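Alcohol dehydrogenase (Thermus sp., PDB 4CPD) probably interconverts alcohols and aldehydes or ketones with NAD as hydride carrier, being a zinc-containing dehydrogenase of the medium-chain family. Local coordinates at residues A[35-40]-A[120-125]; A[57-62]-A[106-111]. All coordinates share one frame; numbering follows the deposited sequence.

Contact 1: residues A[35-40]-A[120-125]; sequences AGICGS and GAQAEI. With ZN (zinc ion), chain E; NAD (nicotinamide-adenine-dinucleotide), chain G.
Ala-35 and Gln-122 bring the two backbones together, their CA atoms 5.5 Å apart, where strand 28-37 meets an irregular loop. The loop bends at Gln-122, the centre of an inverse gamma turn closed by a weak backbone bond from Ala-123 to Ala-121. At this bend the methyl of Ala-35 rests on the loop backbone, with CB 3.7 Å from Ala-121 O, and also meets the start of the Gln-122 side chain. That side chain leaves with CG anti to its own carbonyl carbon (chi1 -69°) and runs extended, which carries its amide to the carbonyl of Gly-36. There Gln-122 NE2 donates to Gly-36 O over 3.0 Å, with an N-H...O angle of 152° and the donor tilted from the carbonyl plane. Ile-37 crosses the glutamine at about a right angle, its CG1 beside NE2. Gln-122 OE1 is bonded to Tyr-330 OH, so both ends of this buried amide are engaged. Replacing Gln-122 with a leucine would probably leave Gly-36 O and the Tyr-330 hydroxyl without these partners. Beyond Ile-37 the chain turns into helix 39-45, with Cys-38 at the N-cap: its SG accepts from Ser-40 N and binds zinc at 2.2 Å. Gly-39 N gives a weak hydrogen bond to NAD O1N, while Ser-40 OG bonds a water that is itself on the metal. The strand thus leads into the zinc site of the GroES-like domain, completed by His-59 and Asp-152, next to the bound NAD; in zinc-containing medium-chain dehydrogenases such a site is the catalytic one, as is probably the case here.

Contact 2: residues A[57-62]-A[106-111]; sequences LGHEFV and GGVYGY. With ZN (zinc ion), chain E.
His-59, which binds zinc in the GroES-like domain of this zinc-dependent alcohol dehydrogenase, lies against Tyr-109 of a tight turn, with the CA atoms of His-59 and Tyr-109 4.9 Å apart. The turn, type II from Val-108 to Tyr-111, starts in the short, weakly bonded strand 107-108, and no hydrogen bond joins it to 57-62; the two meet by close packing alone. The foot of the histidine does most of the touching. Its CB lies 3.5 Å from Tyr-109 O and also meets the CB of Tyr-109, while CG1 of Val-108 comes up to the same carbon. The carbonyl oxygen of Tyr-109 sits at the edge of the imidazole, near its plane. With CG placed between the backbone N and the carbonyl carbon (chi1 50°), the ring swings past the turn toward the metal. His-59 NE2 binds the zinc ion at 2.3 Å, and Cys-38 and Asp-152 are the other protein ligands. The Tyr-111 ring approaches ND1 obliquely; Tyr-111 OH is bonded to Ser-40 O. Tyr-109 turns its own ring the other way, toward Phe-61 of strand 60-68. There Phe-61 directs its edge at the face of the tyrosine in an offset edge-to-face pair, planes at 87° and centroids 5.9 Å apart. The side chain of Leu-126, on strand 125-128, touches those of both Phe-61 and Tyr-109. Gly-110 carries the positive phi (53°) of the turn and fits its backbone against Leu-57 and Gly-58, with Leu-57 CD2 close to its carbonyl oxygen. Side-chain bulk is excluded here: a CB on Gly-110, built in standard geometry, would stand 2.7 Å from Gly-58 N.

How the contacts relate
The two contacts have centres about 7 Å apart and converge on one zinc ion: contact 1 supplies Cys-38, contact 2 His-59, and the metal-bound water belongs to both. Strands 28-37 and 60-68 are antiparallel neighbours in one sheet, and Gly-36 and Glu-60 are joined by a backbone hydrogen bond. Two further probable bonds link the contacts directly. Ala-121 N lies 2.7 Å from Gly-58 O, tying the loop of contact 1 to the residue before the histidine, and Ser-40 O lies 2.8 Å from Tyr-111 OH. Contact 1 reaches NAD directly through Gly-39 and Ser-40, whereas from contact 2 the Tyr-111 side chain stays about 6 Å from the cofactor at the nearest atoms.

Contact 1: residues A[35-40]-A[120-125]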
ATOM      1  N   ALA A  35      23.623  12.864  21.157  1.00 37.76           N
ATOM      2  CA  ALA A  35      23.660  12.435  19.772  1.00 34.90           C
ATOM      3  C   ALA A  35      23.636  10.937  19.744  1.00 35.83           C
ATOM      4  O   ALA A  35      24.339  10.299  20.480  1.00 35.05           O
ATOM      5  CB  ALA A  35      24.881  12.975  19.064  1.00 33.47           C
ATOM      6  N   GLY A  36      22.799  10.372  18.896  1.00 39.26           N
ATOM      7  CA  GLY A  36      22.643   8.939  18.868  1.00 41.39           C
ATOM      8  C   GLY A  36      23.513   8.312  17.801  1.00 44.65           C
ATOM      9  O   GLY A  36      23.967   8.987  16.850  1.00 46.78           O
ATOM     10  N   ILE A  37      23.719   7.007  17.981  1.00 48.16           N
ATOM     11  CA  ILE A  37      24.178   6.104  16.930  1.00 46.31           C
ATOM     12  C   ILE A  37      23.025   5.197  16.513  1.00 47.46           C
ATOM     13  O   ILE A  37      22.469   4.468  17.342  1.00 40.85           O
ATOM     14  CB  ILE A  37      25.314   5.225  17.413  1.00 44.43           C
ATOM     15  CG1 ILE A  37      26.486   6.110  17.844  1.00 46.14           C
ATOM     16  CG2 ILE A  37      25.740   4.279  16.304  1.00 47.69           C
ATOM     17  CD1 ILE A  37      27.514   5.369  18.671  1.00 45.07           C
ATOM     18  N   CYS A  38      22.699   5.260  15.217  1.00 51.79           N
ATOM     19  CA  CYS A  38      21.518   4.599  14.632  1.00 48.00           C
ATOM     20  C   CYS A  38      21.959   3.366  13.839  1.00 47.60           C
ATOM     21  O   CYS A  38      23.103   3.261  13.389  1.00 51.52           O
ATOM     22  CB  CYS A  38      20.775   5.606  13.734  1.00 44.44           C
ATOM     23  SG  CYS A  38      19.339   4.991  12.863  1.00 40.87           S
ATOM     24  N   GLY A  39      21.050   2.424  13.675  1.00 48.16           N
ATOM     25  CA  GLY A  39      21.292   1.294  12.785  1.00 48.56           C
ATOM     26  C   GLY A  39      21.722   1.740  11.389  1.00 50.66           C
ATOM     27  O   GLY A  39      22.574   1.095  10.781  1.00 49.38           O
ATOM     28  N   SER A  40      21.132   2.837  10.892  1.00 48.58           N
ATOM     29  CA  SER A  40      21.502   3.411   9.604  1.00 49.56           C
ATOM     30  C   SER A  40      22.986   3.789   9.554  1.00 51.82           C
ATOM     31  O   SER A  40      23.604   3.750   8.488  1.00 50.44           O
ATOM     32  CB  SER A  40      20.669   4.657   9.285  1.00 47.94           C
ATOM     33  OG  SER A  40      19.279   4.371   9.282  1.00 53.96           O
ATOM     34  N   GLY A 120      27.194  16.043   9.817  1.00 39.37           N
ATOM     35  CA  GLY A 120      26.428  15.282  10.791  1.00 42.62           C
ATOM     36  C   GLY A 120      26.259  15.827  12.204  1.00 42.35           C
ATOM     37  O   GLY A 120      26.681  16.925  12.511  1.00 43.97           O
ATOM     38  N   ALA A 121      25.623  15.025  13.059  1.00 40.57           N
ATOM     39  CA  ALA A 121      25.096  15.490  14.331  1.00 39.15           C
ATOM     40  C   ALA A 121      25.948  15.047  15.515  1.00 39.84           C
ATOM     41  O   ALA A 121      25.804  15.569  16.637  1.00 42.61           O
ATOM     42  CB  ALA A 121      23.641  15.030  14.511  1.00 38.39           C
ATOM     43  N   GLN A 122      26.808  14.068  15.288  1.00 37.71           N
ATOM     44  CA  GLN A 122      27.739  13.612  16.324  1.00 41.17           C
ATOM     45  C   GLN A 122      28.899  14.646  16.500  1.00 44.64           C
ATOM     46  O   GLN A 122      30.057  14.408  16.149  1.00 43.21           O
ATOM     47  CB  GLN A 122      28.250  12.223  15.962  1.00 39.63           C
ATOM     48  CG  GLN A 122      27.161  11.170  16.070  1.00 42.62           C
ATOM     49  CD  GLN A 122      27.449   9.895  15.321  1.00 44.04           C
ATOM     50  OE1 GLN A 122      28.574   9.649  14.870  1.00 50.19           O
ATOM     51  NE2 GLN A 122      26.424   9.054  15.199  1.00 46.23           N
ATOM     52  N   ALA A 123      28.549  15.807  17.032  1.00 43.04           N
ATOM     53  CA  ALA A 123      29.408  16.959  17.038  1.00 42.15           C
ATOM     54  C   ALA A 123      28.799  18.003  17.966  1.00 47.74           C
ATOM     55  O   ALA A 123      27.625  17.916  18.334  1.00 49.80           O
ATOM     56  CB  ALA A 123      29.514  17.517  15.648  1.00 44.17           C
ATOM     57  N   GLU A 124      29.591  18.999  18.339  1.00 48.84           N
ATOM     58  CA  GLU A 124      29.154  19.950  19.335  1.00 49.96           C
ATOM     59  C   GLU A 124      28.164  20.950  18.771  1.00 49.28           C
ATOM     60  O   GLU A 124      27.295  21.437  19.501  1.00 52.38           O
ATOM     61  CB  GLU A 124      30.338  20.697  19.917  1.00 53.67           C
ATOM     62  CG  GLU A 124      31.320  19.838  20.677  1.00 53.52           C
ATOM     63  CD  GLU A 124      32.413  20.681  21.288  1.00 56.30           C
ATOM     64  OE1 GLU A 124      32.060  21.465  22.189  1.00 59.68           O
ATOM     65  OE2 GLU A 124      33.589  20.592  20.834  1.00 55.14           O
ATOM     66  N   ILE A 125      28.292  21.253  17.482  1.00 49.07           N
ATOM     67  CA  ILE A 125      27.377  22.183  16.801  1.00 49.73           C
ATOM     68  C   ILE A 125      26.796  21.564  15.522  1.00 48.09           C
ATOM     69  O   ILE A 125      27.513  20.908  14.750  1.00 47.70           O
ATOM     70  CB  ILE A 125      28.076  23.511  16.397  1.00 53.84           C
ATOM     71  CG1 ILE A 125      28.866  24.125  17.559  1.00 54.96           C
ATOM     72  CG2 ILE A 125      27.052  24.525  15.870  1.00 56.37           C
ATOM     73  CD1 ILE A 125      28.004  24.660  18.683  1.00 56.86           C
TER
HETATM   74 ZN    ZN E1200      18.541   6.874  11.941  1.00 44.04          ZN
HETATM   75  PA  NAD G1407      19.610  -2.824  14.140  1.00 77.42           P
HETATM   76  O1A NAD G1407      20.243  -2.324  15.440  1.00 63.81           O
HETATM   77  O2A NAD G1407      20.499  -3.454  13.071  1.00 70.53           O
HETATM   78  O5B NAD G1407      18.367  -3.830  14.390  1.00 72.90           O
HETATM   79  C5B NAD G1407      18.105  -4.910  13.494  1.00 77.42           C
HETATM   80  C4B NAD G1407      17.473  -6.073  14.254  1.00 84.55           C
HETATM   81  O4B NAD G1407      16.925  -7.020  13.328  1.00 78.98           O
HETATM   82  C3B NAD G1407      18.512  -6.806  15.111  1.00 82.18           C
HETATM   83  O3B NAD G1407      18.029  -7.129  16.425  1.00 69.96           O
HETATM   84  C2B NAD G1407      18.762  -8.080  14.357  1.00 84.70           C
HETATM   85  O2B NAD G1407      19.142  -9.151  15.226  1.00 82.42           O
HETATM   86  C1B NAD G1407      17.411  -8.305  13.707  1.00 82.81           C
HETATM   87  N9A NAD G1407      17.554  -9.179  12.542  1.00 90.34           N
HETATM   88  C8A NAD G1407      18.530  -9.087  11.617  1.00 87.86           C
HETATM   89  N7A NAD G1407      18.357 -10.063  10.693  1.00 93.35           N
HETATM   90  C5A NAD G1407      17.258 -10.777  11.030  1.00 88.69           C
HETATM   91  C6A NAD G1407      16.516 -11.927  10.476  1.00 87.16           C
HETATM   92  N6A NAD G1407      16.960 -12.495   9.343  1.00 85.40           N
HETATM   93  N1A NAD G1407      15.411 -12.386  11.121  1.00 91.56           N
HETATM   94  C2A NAD G1407      14.972 -11.808  12.256  1.00 88.34           C
HETATM   95  N3A NAD G1407      15.606 -10.751  12.817  1.00 91.40           N
HETATM   96  C4A NAD G1407      16.728 -10.198  12.262  1.00 91.79           C
HETATM   97  O3  NAD G1407      18.855  -1.595  13.399  1.00 82.45           O
HETATM   98  PN  NAD G1407      17.749  -0.568  13.991  1.00 79.80           P
HETATM   99  O1N NAD G1407      18.559   0.560  14.599  1.00 64.02           O
HETATM  100  O2N NAD G1407      16.629  -1.306  14.731  1.00 70.72           O
HETATM  101  O5D NAD G1407      17.057  -0.071  12.616  1.00 78.51           O
HETATM  102  C5D NAD G1407      16.069  -0.941  12.029  1.00 77.24           C
HETATM  103  C4D NAD G1407      16.020  -0.942  10.503  1.00 75.50           C
HETATM  104  O4D NAD G1407      15.200   0.157  10.082  1.00 75.71           O
HETATM  105  C3D NAD G1407      17.379  -0.764   9.823  1.00 75.75           C
HETATM  106  O3D NAD G1407      17.365  -1.492   8.583  1.00 63.16           O
HETATM  107  C2D NAD G1407      17.479   0.750   9.621  1.00 78.14           C
HETATM  108  O2D NAD G1407      18.403   1.192   8.594  1.00 65.75           O
HETATM  109  C1D NAD G1407      16.015   1.067   9.310  1.00 76.14           C
HETATM  110  N1N NAD G1407      15.635   2.470   9.539  1.00 74.51           N
HETATM  111  C2N NAD G1407      14.833   2.982   8.601  1.00 68.30           C
HETATM  112  C3N NAD G1407      14.377   4.291   8.658  1.00 60.95           C
HETATM  113  C7N NAD G1407      13.468   4.725   7.544  1.00 54.73           C
HETATM  114  O7N NAD G1407      13.395   5.894   7.201  1.00 50.96           O
HETATM  115  N7N NAD G1407      12.718   3.772   6.956  1.00 51.77           N
HETATM  116  C4N NAD G1407      14.764   5.101   9.739  1.00 63.70           C
HETATM  117  C5N NAD G1407      15.604   4.557  10.718  1.00 67.31           C
HETATM  118  C6N NAD G1407      16.034   3.225  10.597  1.00 74.09           C
HETATM  119  O   HOH W   1      17.465   6.585   9.729  1.00 31.98           O

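Contact 2: residues A[57-62]-A[106-111]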
ATOM      1  N   LEU A  57      29.702  12.473  11.100  1.00 49.93           N
ATOM      2  CA  LEU A  57      28.610  11.501  11.045  1.00 51.56           C
ATOM      3  C   LEU A  57      27.458  11.843  11.985  1.00 54.02           C
ATOM      4  O   LEU A  57      27.582  12.730  12.831  1.00 59.98           O
ATOM      5  CB  LEU A  57      29.139  10.110  11.391  1.00 49.36           C
ATOM      6  CG  LEU A  57      30.237   9.574  10.460  1.00 48.83           C
ATOM      7  CD1 LEU A  57      30.688   8.188  10.909  1.00 48.80           C
ATOM      8  CD2 LEU A  57      29.764   9.493   9.023  1.00 50.98           C
ATOM      9  N   GLY A  58      26.338  11.133  11.814  1.00 52.41           N
ATOM     10  CA  GLY A  58      25.210  11.173  12.757  1.00 45.56           C
ATOM     11  C   GLY A  58      24.041  12.056  12.340  1.00 47.64           C
ATOM     12  O   GLY A  58      24.234  13.128  11.744  1.00 47.49           O
ATOM     13  N   HIS A  59      22.819  11.595  12.633  1.00 43.23           N
ATOM     14  CA  HIS A  59      21.609  12.350  12.310  1.00 40.04           C
ATOM     15  C   HIS A  59      20.565  12.317  13.435  1.00 39.09           C
ATOM     16  O   HIS A  59      19.420  12.754  13.239  1.00 36.08           O
ATOM     17  CB  HIS A  59      21.001  11.775  11.042  1.00 39.89           C
ATOM     18  CG  HIS A  59      20.852  10.299  11.097  1.00 40.62           C
ATOM     19  ND1 HIS A  59      21.799   9.452  10.569  1.00 47.53           N
ATOM     20  CD2 HIS A  59      19.913   9.520  11.675  1.00 38.85           C
ATOM     21  CE1 HIS A  59      21.431   8.206  10.797  1.00 47.03           C
ATOM     22  NE2 HIS A  59      20.294   8.223  11.473  1.00 43.70           N
ATOM     23  N   GLU A  60      20.951  11.783  14.594  1.00 37.66           N
ATOM     24  CA  GLU A  60      20.108  11.808  15.766  1.00 38.63           C
ATOM     25  C   GLU A  60      20.625  12.830  16.809  1.00 38.48           C
ATOM     26  O   GLU A  60      21.758  12.703  17.259  1.00 36.39           O
ATOM     27  CB  GLU A  60      20.106  10.455  16.388  1.00 39.72           C
ATOM     28  CG  GLU A  60      19.367   9.371  15.631  1.00 39.82           C
ATOM     29  CD  GLU A  60      19.587   8.033  16.317  1.00 41.32           C
ATOM     30  OE1 GLU A  60      20.716   7.517  16.285  1.00 41.65           O
ATOM     31  OE2 GLU A  60      18.662   7.487  16.926  1.00 48.20           O
ATOM     32  N   PHE A  61      19.799  13.827  17.164  1.00 36.16           N
ATOM     33  CA  PHE A  61      20.220  14.852  18.100  1.00 38.59           C
ATOM     34  C   PHE A  61      19.107  15.492  18.907  1.00 42.99           C
ATOM     35  O   PHE A  61      17.940  15.537  18.500  1.00 44.70           O
ATOM     36  CB  PHE A  61      20.922  15.958  17.348  1.00 38.86           C
ATOM     37  CG  PHE A  61      20.007  16.788  16.501  1.00 36.02           C
ATOM     38  CD1 PHE A  61      19.600  16.345  15.277  1.00 35.82           C
ATOM     39  CD2 PHE A  61      19.562  18.002  16.941  1.00 36.71           C
ATOM     40  CE1 PHE A  61      18.750  17.101  14.500  1.00 38.77           C
ATOM     41  CE2 PHE A  61      18.713  18.778  16.177  1.00 38.10           C
ATOM     42  CZ  PHE A  61      18.297  18.325  14.957  1.00 38.59           C
ATOM     43  N   VAL A  62      19.511  16.007  20.057  1.00 44.56           N
ATOM     44  CA  VAL A  62      18.721  16.966  20.830  1.00 45.11           C
ATOM     45  C   VAL A  62      19.696  17.978  21.415  1.00 41.54           C
ATOM     46  O   VAL A  62      20.810  17.623  21.809  1.00 38.36           O
ATOM     47  CB  VAL A  62      17.908  16.268  21.959  1.00 44.22           C
ATOM     48  CG1 VAL A  62      18.811  15.380  22.804  1.00 40.44           C
ATOM     49  CG2 VAL A  62      17.142  17.300  22.798  1.00 41.42           C
ATOM     50  N   GLY A 106      15.887  17.624  -0.473  1.00 44.69           N
ATOM     51  CA  GLY A 106      15.960  16.799   0.703  1.00 42.34           C
ATOM     52  C   GLY A 106      17.352  16.299   0.957  1.00 37.79           C
ATOM     53  O   GLY A 106      18.151  16.269   0.050  1.00 44.26           O
ATOM     54  N   GLY A 107      17.621  15.916   2.203  1.00 37.22           N
ATOM     55  CA  GLY A 107      18.882  15.276   2.597  1.00 35.91           C
ATOM     56  C   GLY A 107      18.808  14.686   3.982  1.00 36.19           C
ATOM     57  O   GLY A 107      17.835  14.888   4.671  1.00 40.83           O
ATOM     58  N   VAL A 108      19.849  13.964   4.376  1.00 37.66           N
ATOM     59  CA  VAL A 108      19.975  13.377   5.705  1.00 38.07           C
ATOM     60  C   VAL A 108      21.293  13.814   6.278  1.00 39.52           C
ATOM     61  O   VAL A 108      22.323  13.645   5.653  1.00 41.46           O
ATOM     62  CB  VAL A 108      20.031  11.841   5.648  1.00 39.90           C
ATOM     63  CG1 VAL A 108      20.159  11.254   7.037  1.00 38.80           C
ATOM     64  CG2 VAL A 108      18.806  11.293   4.945  1.00 41.41           C
ATOM     65  N   TYR A 109      21.270  14.337   7.495  1.00 44.53           N
ATOM     66  CA  TYR A 109      22.505  14.781   8.167  1.00 43.72           C
ATOM     67  C   TYR A 109      23.534  13.658   8.219  1.00 40.51           C
ATOM     68  O   TYR A 109      23.198  12.512   8.483  1.00 41.15           O
ATOM     69  CB  TYR A 109      22.247  15.239   9.621  1.00 42.03           C
ATOM     70  CG  TYR A 109      21.273  16.372   9.789  1.00 38.70           C
ATOM     71  CD1 TYR A 109      21.622  17.676   9.461  1.00 37.97           C
ATOM     72  CD2 TYR A 109      20.004  16.144  10.305  1.00 39.35           C
ATOM     73  CE1 TYR A 109      20.716  18.720   9.604  1.00 37.46           C
ATOM     74  CE2 TYR A 109      19.100  17.184  10.483  1.00 38.27           C
ATOM     75  CZ  TYR A 109      19.456  18.452  10.126  1.00 39.72           C
ATOM     76  OH  TYR A 109      18.530  19.428  10.310  1.00 44.33           O
ATOM     77  N   GLY A 110      24.787  14.020   8.005  1.00 40.08           N
ATOM     78  CA  GLY A 110      25.899  13.109   8.194  1.00 40.84           C
ATOM     79  C   GLY A 110      25.751  11.796   7.452  1.00 43.48           C
ATOM     80  O   GLY A 110      26.179  10.737   7.961  1.00 43.21           O
ATOM     81  N   TYR A 111      25.155  11.855   6.256  1.00 42.70           N
ATOM     82  CA  TYR A 111      24.931  10.647   5.482  1.00 47.50           C
ATOM     83  C   TYR A 111      25.592  10.700   4.078  1.00 51.59           C
ATOM     84  O   TYR A 111      25.258   9.921   3.164  1.00 53.65           O
ATOM     85  CB  TYR A 111      23.426  10.321   5.432  1.00 48.99           C
ATOM     86  CG  TYR A 111      23.161   8.843   5.609  1.00 43.04           C
ATOM     87  CD1 TYR A 111      23.376   8.232   6.820  1.00 41.68           C
ATOM     88  CD2 TYR A 111      22.706   8.077   4.556  1.00 42.51           C
ATOM     89  CE1 TYR A 111      23.131   6.880   6.994  1.00 45.72           C
ATOM     90  CE2 TYR A 111      22.473   6.727   4.702  1.00 44.39           C
ATOM     91  CZ  TYR A 111      22.697   6.130   5.926  1.00 46.84           C
ATOM     92  OH  TYR A 111      22.487   4.785   6.102  1.00 46.25           O
TER
HETATM   93 ZN    ZN E1200      18.541   6.874  11.941  1.00 44.04          ZN
HETATM   94  O   HOH W   1      17.465   6.585   9.729  1.00 31.98           O